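PDB 6ZTU: cyclodipeptide synthase, BtCDPS from Bacillus thermoamylovorans, which probably joins two aminoacyl groups, normally delivered by aminoacyl-tRNAs, into a cyclic dipeptide. Local coordinates for residues Asn58-Leu63 / Ser189-Lys194; Ile29-Ser34 / Asp50-Asn55. One frame throughout, in Å; residues are numbered along the deposited sequence.

Contact 1. Residues Asn58-Leu63 / Ser189-Lys194; sequences NVTVLL and SILGYK. With 0RE ((2S)-hexane-1,2-diol), chain B.
Asn-58 meets Tyr-193 obliquely, its CB and CG coming to one ring atom, with CG 3.7 Å from Tyr-193 CE1 and amide and ring planes turned 42° apart. An amide suits this partly exposed site, because it can neighbour the ring while ND2 donates to the carbonyl of Thr-27. From Val-59 it is the backbone that takes part: a water donates to Val-59 O (3.1 Å) and is hydrogen-bonded at 2.6 Å to Tyr-193 OH, bridging strand and phenol. Thr-60, with OG1 anti to the carbonyl carbon (chi1 -55°), sends that hydroxyl to His-28 and Asp-109, whereas its CG2 methyl meets Leu-191 CD1 at 4.3 Å; threonine thus serves polar and apolar neighbours at once. Replacing Tyr-193 with an alanine would probably leave the bridging water without its phenol partner and Asn-58 without its aromatic neighbour. Gly-192, the first residue past helix 167-191, has positive phi, where a CB would press on the preceding carbonyl oxygen. The helix end and the loop after it thus touch strand 58-63, which lies between 28-32 and 110-112, with Leu-191 also touching His-28 and Tyr-111 and Tyr-193 stacking on His-28.

Contact 2. Residues Ile29-Ser34 / Asp50-Asn55; sequences ILLGIS and DWSSKN. With 0RE ((2S)-hexane-1,2-diol), chain B.
With CG1 anti to the backbone N (chi1 -177°) and the chain extended beyond it, Ile-29 carries CD1 out to the rim of the Trp-51 indole, while Trp-51 swings its six-membered ring to meet it. Ile-29 CD1 arrives at the ring edge, near the indole plane, 3.6 Å from Trp-51 CZ3, and the two side chains run roughly at right angles. The other branch, Ile-29 CG2, rests 3.8 Å from Ser-52 CB; beta-branching adds a second methyl against Ser-52. Leu-31, two residues on and so on the same side of the strand, brings CD2 within 3.5 Å of Ser-52 OG. A small serine suits this close approach, and its buried hydroxyl, though close to methyls of Ile-29 and Leu-31, is hydrogen-bonded to the carbonyl of Leu-48 one turn back. Near the helix end, Asn-55 ND2 gives a nearly straight bond (174°) to Trp-51 O and lies above one indole face, offset toward its rim. Strand 29-32 and helix 50-55 run antiparallel, their axes 10.2 Å apart at 174°. This is the packing of a beta-alpha-beta crossover, whose helix 42-55 returns the chain to parallel strand 58-63, as in the Rossmann-like folds of the HUP clan.

How the contacts relate
Contacts 1 and 2, with centres about 11 Å apart, meet through adjacent parallel strands of one sheet. Leu-62 N approaches Leu-31 O at 2.9 Å, and Leu-31 N lies equally far from Thr-60 O, both probable hydrogen bonds. Between the strands, Thr-60 CG2 packs on Leu-30 CD1 at 3.6 Å. Contact 2 packs the crossover helix on strand 29-32, whereas contact 1 brings the end of helix 167-191 onto strand 58-63. The C-terminal ends of both strand segments line the hexanediol pocket: the diol's C08 sits 3.4 Å from Leu-63 C and 3.6 Å from Ile-33 O, while Glu-180, on the helix of contact 1, hydrogen-bonds the diol.

Contact 1. Residues Asn58-Leu63 / Ser189-Lys194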
ATOM      1  N   ASN A  58       2.857   0.276 -17.735  1.00 29.61           N
ATOM      2  CA  ASN A  58       1.606  -0.192 -17.162  1.00 28.06           C
ATOM      3  C   ASN A  58       1.435   0.422 -15.786  1.00 25.91           C
ATOM      4  O   ASN A  58       2.405   0.519 -15.028  1.00 26.50           O
ATOM      5  CB  ASN A  58       1.590  -1.717 -17.039  1.00 29.68           C
ATOM      6  CG  ASN A  58       1.861  -2.402 -18.354  1.00 31.55           C
ATOM      7  OD1 ASN A  58       0.955  -2.575 -19.164  1.00 28.51           O
ATOM      8  ND2 ASN A  58       3.110  -2.794 -18.575  1.00 33.59           N
ATOM      9  N   VAL A  59       0.199   0.804 -15.469  1.00 26.23           N
ATOM     10  CA  VAL A  59      -0.163   1.485 -14.233  1.00 26.25           C
ATOM     11  C   VAL A  59      -1.355   0.765 -13.615  1.00 28.53           C
ATOM     12  O   VAL A  59      -2.360   0.527 -14.294  1.00 27.79           O
ATOM     13  CB  VAL A  59      -0.526   2.959 -14.487  1.00 26.32           C
ATOM     14  CG1 VAL A  59      -0.953   3.635 -13.200  1.00 26.80           C
ATOM     15  CG2 VAL A  59       0.623   3.702 -15.177  1.00 25.27           C
ATOM     16  N   THR A  60      -1.256   0.452 -12.326  1.00 24.71           N
ATOM     17  CA  THR A  60      -2.349  -0.118 -11.550  1.00 23.38           C
ATOM     18  C   THR A  60      -2.469   0.665 -10.249  1.00 23.70           C
ATOM     19  O   THR A  60      -1.467   1.137  -9.703  1.00 24.70           O
ATOM     20  CB  THR A  60      -2.105  -1.610 -11.251  1.00 25.53           C
ATOM     21  OG1 THR A  60      -1.889  -2.318 -12.479  1.00 25.99           O
ATOM     22  CG2 THR A  60      -3.296  -2.233 -10.505  1.00 24.14           C
ATOM     23  N   VAL A  61      -3.700   0.816  -9.767  1.00 23.45           N
ATOM     24  CA  VAL A  61      -3.983   1.485  -8.496  1.00 24.51           C
ATOM     25  C   VAL A  61      -4.469   0.439  -7.498  1.00 24.18           C
ATOM     26  O   VAL A  61      -5.383  -0.338  -7.802  1.00 25.00           O
ATOM     27  CB  VAL A  61      -5.032   2.598  -8.687  1.00 25.27           C
ATOM     28  CG1 VAL A  61      -5.495   3.162  -7.354  1.00 25.89           C
ATOM     29  CG2 VAL A  61      -4.472   3.698  -9.573  1.00 28.34           C
ATOM     30  N   LEU A  62      -3.875   0.427  -6.301  1.00 20.92           N
ATOM     31  CA  LEU A  62      -4.281  -0.475  -5.226  1.00 20.06           C
ATOM     32  C   LEU A  62      -4.984   0.321  -4.134  1.00 22.44           C
ATOM     33  O   LEU A  62      -4.396   1.247  -3.564  1.00 23.40           O
ATOM     34  CB  LEU A  62      -3.075  -1.201  -4.627  1.00 21.37           C
ATOM     35  CG  LEU A  62      -3.426  -2.259  -3.570  1.00 22.59           C
ATOM     36  CD1 LEU A  62      -4.124  -3.481  -4.207  1.00 25.24           C
ATOM     37  CD2 LEU A  62      -2.164  -2.672  -2.802  1.00 23.39           C
ATOM     38  N   LEU A  63      -6.218  -0.065  -3.825  1.00 21.83           N
ATOM     39  CA  LEU A  63      -7.022   0.522  -2.762  1.00 23.04           C
ATOM     40  C   LEU A  63      -7.171  -0.462  -1.611  1.00 21.86           C
ATOM     41  O   LEU A  63      -6.933  -1.661  -1.749  1.00 22.42           O
ATOM     42  CB  LEU A  63      -8.410   0.905  -3.284  1.00 25.25           C
ATOM     43  CG  LEU A  63      -8.463   1.747  -4.552  1.00 22.74           C
ATOM     44  CD1 LEU A  63      -9.924   2.080  -4.882  1.00 25.75           C
ATOM     45  CD2 LEU A  63      -7.644   3.012  -4.392  1.00 26.25           C
ATOM     46  N   SER A 189       3.870 -10.376  -9.319  1.00 22.14           N
ATOM     47  CA  SER A 189       3.497 -11.755  -9.599  1.00 25.40           C
ATOM     48  C   SER A 189       2.029 -12.007  -9.309  1.00 26.68           C
ATOM     49  O   SER A 189       1.389 -12.796 -10.018  1.00 26.62           O
ATOM     50  CB  SER A 189       4.372 -12.702  -8.787  1.00 25.86           C
ATOM     51  OG  SER A 189       5.685 -12.740  -9.323  1.00 28.59           O
ATOM     52  N   ILE A 190       1.471 -11.352  -8.284  1.00 23.01           N
ATOM     53  CA  ILE A 190       0.026 -11.468  -8.032  1.00 22.28           C
ATOM     54  C   ILE A 190      -0.771 -10.947  -9.224  1.00 23.42           C
ATOM     55  O   ILE A 190      -1.751 -11.570  -9.669  1.00 23.55           O
ATOM     56  CB  ILE A 190      -0.360 -10.714  -6.743  1.00 21.48           C
ATOM     57  CG1 ILE A 190       0.231 -11.411  -5.519  1.00 21.56           C
ATOM     58  CG2 ILE A 190      -1.895 -10.576  -6.620  1.00 23.83           C
ATOM     59  CD1 ILE A 190       0.146 -10.524  -4.268  1.00 20.85           C
ATOM     60  N   LEU A 191      -0.375  -9.783  -9.751  1.00 22.10           N
ATOM     61  CA  LEU A 191      -1.148  -9.151 -10.815  1.00 22.10           C
ATOM     62  C   LEU A 191      -0.842  -9.723 -12.197  1.00 22.20           C
ATOM     63  O   LEU A 191      -1.694  -9.636 -13.094  1.00 26.93           O
ATOM     64  CB  LEU A 191      -0.898  -7.643 -10.817  1.00 22.69           C
ATOM     65  CG  LEU A 191      -1.479  -6.871  -9.626  1.00 25.22           C
ATOM     66  CD1 LEU A 191      -0.736  -5.552  -9.473  1.00 26.41           C
ATOM     67  CD2 LEU A 191      -2.960  -6.628  -9.839  1.00 26.75           C
ATOM     68  N   GLY A 192       0.330 -10.308 -12.389  1.00 23.61           N
ATOM     69  CA  GLY A 192       0.706 -10.874 -13.663  1.00 25.52           C
ATOM     70  C   GLY A 192       1.595 -10.004 -14.526  1.00 28.02           C
ATOM     71  O   GLY A 192       1.561 -10.142 -15.752  1.00 29.57           O
ATOM     72  N   TYR A 193       2.381  -9.109 -13.934  1.00 25.02           N
ATOM     73  CA  TYR A 193       3.382  -8.344 -14.668  1.00 26.29           C
ATOM     74  C   TYR A 193       4.764  -8.951 -14.466  1.00 24.69           C
ATOM     75  O   TYR A 193       5.024  -9.640 -13.476  1.00 26.16           O
ATOM     76  CB  TYR A 193       3.369  -6.870 -14.238  1.00 26.99           C
ATOM     77  CG  TYR A 193       2.069  -6.242 -14.623  1.00 23.80           C
ATOM     78  CD1 TYR A 193       1.858  -5.778 -15.917  1.00 24.67           C
ATOM     79  CD2 TYR A 193       1.007  -6.180 -13.722  1.00 24.87           C
ATOM     80  CE1 TYR A 193       0.648  -5.242 -16.292  1.00 26.61           C
ATOM     81  CE2 TYR A 193      -0.211  -5.639 -14.095  1.00 27.21           C
ATOM     82  CZ  TYR A 193      -0.382  -5.170 -15.383  1.00 28.51           C
ATOM     83  OH  TYR A 193      -1.597  -4.640 -15.766  1.00 30.10           O
ATOM     84  N   LYS A 194       5.646  -8.722 -15.444  1.00 26.06           N
ATOM     85  CA  LYS A 194       6.994  -9.269 -15.369  1.00 25.99           C
ATOM     86  C   LYS A 194       7.721  -8.778 -14.128  1.00 25.97           C
ATOM     87  O   LYS A 194       8.512  -9.517 -13.526  1.00 25.08           O
ATOM     88  CB  LYS A 194       7.783  -8.872 -16.616  1.00 29.55           C
ATOM     89  CG  LYS A 194       9.111  -9.590 -16.739  1.00 34.65           C
ATOM     90  CD  LYS A 194      10.244  -8.641 -17.102  1.00 45.22           C
ATOM     91  CE  LYS A 194      10.052  -8.057 -18.485  1.00 46.67           C
ATOM     92  NZ  LYS A 194      11.333  -7.511 -19.040  1.00 49.57           N
TER
HETATM   93  O01 0RE B 301       0.165   0.933   2.955  1.00 43.67           O
HETATM   94  C02 0RE B 301       0.182   2.055   2.130  1.00 43.91           C
HETATM   95  C03 0RE B 301       0.182   1.589   0.677  1.00 36.16           C
HETATM   96  O04 0RE B 301       1.478   1.197   0.312  1.00 39.28           O
HETATM   97  C05 0RE B 301      -0.793   0.427   0.537  1.00 38.04           C
HETATM   98  C06 0RE B 301      -2.202   0.884   0.911  1.00 36.67           C
HETATM   99  C07 0RE B 301      -3.117  -0.336   0.900  1.00 37.19           C
HETATM  100  C08 0RE B 301      -4.086  -0.139  -0.253  1.00 31.68           C
HETATM  101  O   HOH W   1      -1.821  -2.030 -15.922  1.00 33.23           O

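Contact 2. Residues Ile29-Ser34 / Asp50-Asn55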
ATOM      1  N   ILE A  29       4.004   0.122 -12.402  1.00 22.80           N
ATOM      2  CA  ILE A  29       3.923   0.751 -11.090  1.00 22.81           C
ATOM      3  C   ILE A  29       2.566   0.427 -10.474  1.00 24.34           C
ATOM      4  O   ILE A  29       1.530   0.436 -11.157  1.00 24.11           O
ATOM      5  CB  ILE A  29       4.169   2.276 -11.168  1.00 23.38           C
ATOM      6  CG1 ILE A  29       4.160   2.910  -9.772  1.00 24.73           C
ATOM      7  CG2 ILE A  29       3.137   2.937 -12.076  1.00 24.89           C
ATOM      8  CD1 ILE A  29       4.685   4.356  -9.759  1.00 23.34           C
ATOM      9  N   LEU A  30       2.586   0.077  -9.189  1.00 20.40           N
ATOM     10  CA  LEU A  30       1.383  -0.119  -8.390  1.00 20.40           C
ATOM     11  C   LEU A  30       1.302   1.045  -7.410  1.00 23.93           C
ATOM     12  O   LEU A  30       2.193   1.208  -6.570  1.00 22.98           O
ATOM     13  CB  LEU A  30       1.439  -1.460  -7.648  1.00 21.21           C
ATOM     14  CG  LEU A  30       0.204  -1.867  -6.826  1.00 20.72           C
ATOM     15  CD1 LEU A  30      -1.019  -2.008  -7.745  1.00 20.94           C
ATOM     16  CD2 LEU A  30       0.440  -3.147  -6.065  1.00 22.62           C
ATOM     17  N   LEU A  31       0.253   1.852  -7.525  1.00 22.27           N
ATOM     18  CA  LEU A  31       0.109   3.056  -6.708  1.00 22.55           C
ATOM     19  C   LEU A  31      -0.708   2.700  -5.475  1.00 21.90           C
ATOM     20  O   LEU A  31      -1.878   2.347  -5.589  1.00 22.40           O
ATOM     21  CB  LEU A  31      -0.567   4.165  -7.514  1.00 22.49           C
ATOM     22  CG  LEU A  31       0.265   4.715  -8.670  1.00 23.10           C
ATOM     23  CD1 LEU A  31      -0.621   5.571  -9.570  1.00 24.87           C
ATOM     24  CD2 LEU A  31       1.435   5.537  -8.121  1.00 24.05           C
ATOM     25  N   GLY A  32      -0.084   2.764  -4.298  1.00 22.78           N
ATOM     26  CA  GLY A  32      -0.800   2.444  -3.076  1.00 24.49           C
ATOM     27  C   GLY A  32      -1.538   3.653  -2.536  1.00 24.96           C
ATOM     28  O   GLY A  32      -0.917   4.682  -2.261  1.00 24.38           O
ATOM     29  N   ILE A  33      -2.862   3.559  -2.406  1.00 23.22           N
ATOM     30  CA  ILE A  33      -3.697   4.661  -1.933  1.00 24.26           C
ATOM     31  C   ILE A  33      -4.191   4.281  -0.548  1.00 26.94           C
ATOM     32  O   ILE A  33      -4.961   3.326  -0.396  1.00 26.06           O
ATOM     33  CB  ILE A  33      -4.873   4.944  -2.877  1.00 26.55           C
ATOM     34  CG1 ILE A  33      -4.402   5.080  -4.327  1.00 28.32           C
ATOM     35  CG2 ILE A  33      -5.644   6.182  -2.409  1.00 27.57           C
ATOM     36  CD1 ILE A  33      -3.338   6.140  -4.541  1.00 29.19           C
ATOM     37  N   SER A  34      -3.742   5.009   0.456  1.00 26.24           N
ATOM     38  CA  SER A  34      -4.005   4.662   1.846  1.00 31.31           C
ATOM     39  C   SER A  34      -5.336   5.261   2.293  1.00 30.82           C
ATOM     40  O   SER A  34      -5.592   6.437   2.029  1.00 31.60           O
ATOM     41  CB  SER A  34      -2.868   5.169   2.740  1.00 29.46           C
ATOM     42  OG  SER A  34      -2.901   4.527   3.996  1.00 42.80           O
ATOM     43  N   ASP A  50      -0.985  10.965 -13.282  1.00 34.44           N
ATOM     44  CA  ASP A  50      -0.396  11.703 -14.402  1.00 34.73           C
ATOM     45  C   ASP A  50       1.086  11.392 -14.550  1.00 31.87           C
ATOM     46  O   ASP A  50       1.563  11.091 -15.648  1.00 29.48           O
ATOM     47  CB  ASP A  50      -0.596  13.208 -14.215  1.00 36.88           C
ATOM     48  CG  ASP A  50      -2.040  13.627 -14.368  1.00 41.19           C
ATOM     49  OD1 ASP A  50      -2.818  12.866 -14.976  1.00 39.93           O
ATOM     50  OD2 ASP A  50      -2.392  14.724 -13.883  1.00 43.83           O
ATOM     51  N   TRP A  51       1.835  11.471 -13.447  1.00 31.20           N
ATOM     52  CA  TRP A  51       3.252  11.131 -13.476  1.00 30.84           C
ATOM     53  C   TRP A  51       3.464   9.674 -13.863  1.00 30.49           C
ATOM     54  O   TRP A  51       4.348   9.365 -14.666  1.00 29.49           O
ATOM     55  CB  TRP A  51       3.887  11.432 -12.112  1.00 31.81           C
ATOM     56  CG  TRP A  51       5.329  11.026 -11.983  1.00 31.33           C
ATOM     57  CD1 TRP A  51       6.426  11.730 -12.401  1.00 30.93           C
ATOM     58  CD2 TRP A  51       5.826   9.830 -11.380  1.00 30.12           C
ATOM     59  NE1 TRP A  51       7.573  11.034 -12.102  1.00 32.80           N
ATOM     60  CE2 TRP A  51       7.234   9.865 -11.471  1.00 27.52           C
ATOM     61  CE3 TRP A  51       5.215   8.729 -10.763  1.00 29.84           C
ATOM     62  CZ2 TRP A  51       8.044   8.839 -10.974  1.00 29.81           C
ATOM     63  CZ3 TRP A  51       6.018   7.710 -10.270  1.00 27.43           C
ATOM     64  CH2 TRP A  51       7.418   7.771 -10.377  1.00 28.09           C
ATOM     65  N   SER A  52       2.674   8.759 -13.287  1.00 28.64           N
ATOM     66  CA  SER A  52       2.852   7.345 -13.598  1.00 25.81           C
ATOM     67  C   SER A  52       2.580   7.073 -15.067  1.00 29.73           C
ATOM     68  O   SER A  52       3.289   6.285 -15.701  1.00 29.77           O
ATOM     69  CB  SER A  52       1.921   6.493 -12.739  1.00 27.23           C
ATOM     70  OG  SER A  52       2.343   6.500 -11.389  1.00 28.42           O
ATOM     71  N   SER A  53       1.527   7.696 -15.605  1.00 31.97           N
ATOM     72  CA  SER A  53       1.142   7.475 -16.993  1.00 33.77           C
ATOM     73  C   SER A  53       2.219   7.957 -17.953  1.00 32.44           C
ATOM     74  O   SER A  53       2.350   7.418 -19.056  1.00 36.24           O
ATOM     75  CB  SER A  53      -0.180   8.187 -17.292  1.00 32.22           C
ATOM     76  OG  SER A  53      -1.238   7.680 -16.503  1.00 38.91           O
ATOM     77  N   LYS A  54       2.993   8.973 -17.559  1.00 37.17           N
ATOM     78  CA  LYS A  54       4.059   9.456 -18.427  1.00 34.04           C
ATOM     79  C   LYS A  54       5.286   8.567 -18.368  1.00 37.49           C
ATOM     80  O   LYS A  54       6.024   8.472 -19.351  1.00 39.97           O
ATOM     81  CB  LYS A  54       4.446  10.887 -18.055  1.00 39.41           C
ATOM     82  CG  LYS A  54       3.790  11.941 -18.927  1.00 52.00           C
ATOM     83  CD  LYS A  54       2.276  11.739 -19.009  1.00 51.71           C
ATOM     84  CE  LYS A  54       1.639  12.774 -19.922  1.00 57.14           C
ATOM     85  NZ  LYS A  54       2.326  14.088 -19.767  1.00 57.84           N
ATOM     86  N   ASN A  55       5.508   7.895 -17.243  1.00 32.76           N
ATOM     87  CA  ASN A  55       6.760   7.203 -17.000  1.00 29.69           C
ATOM     88  C   ASN A  55       6.694   5.700 -17.236  1.00 35.08           C
ATOM     89  O   ASN A  55       7.681   5.122 -17.700  1.00 33.68           O
ATOM     90  CB  ASN A  55       7.225   7.460 -15.561  1.00 31.74           C
ATOM     91  CG  ASN A  55       7.942   8.794 -15.411  1.00 37.73           C
ATOM     92  OD1 ASN A  55       9.143   8.892 -15.650  1.00 42.91           O
ATOM     93  ND2 ASN A  55       7.208   9.822 -15.009  1.00 34.41           N
TER
HETATM   94  O01 0RE B 301       0.165   0.933   2.955  1.00 43.67           O
HETATM   95  C02 0RE B 301       0.182   2.055   2.130  1.00 43.91           C
HETATM   96  C03 0RE B 301       0.182   1.589   0.677  1.00 36.16           C
HETATM   97  O04 0RE B 301       1.478   1.197   0.312  1.00 39.28           O
HETATM   98  C05 0RE B 301      -0.793   0.427   0.537  1.00 38.04           C
HETATM   99  C06 0RE B 301      -2.202   0.884   0.911  1.00 36.67           C
HETATM  100  C07 0RE B 301      -3.117  -0.336   0.900  1.00 37.19           C
HETATM  101  C08 0RE B 301      -4.086  -0.139  -0.253  1.00 31.68           C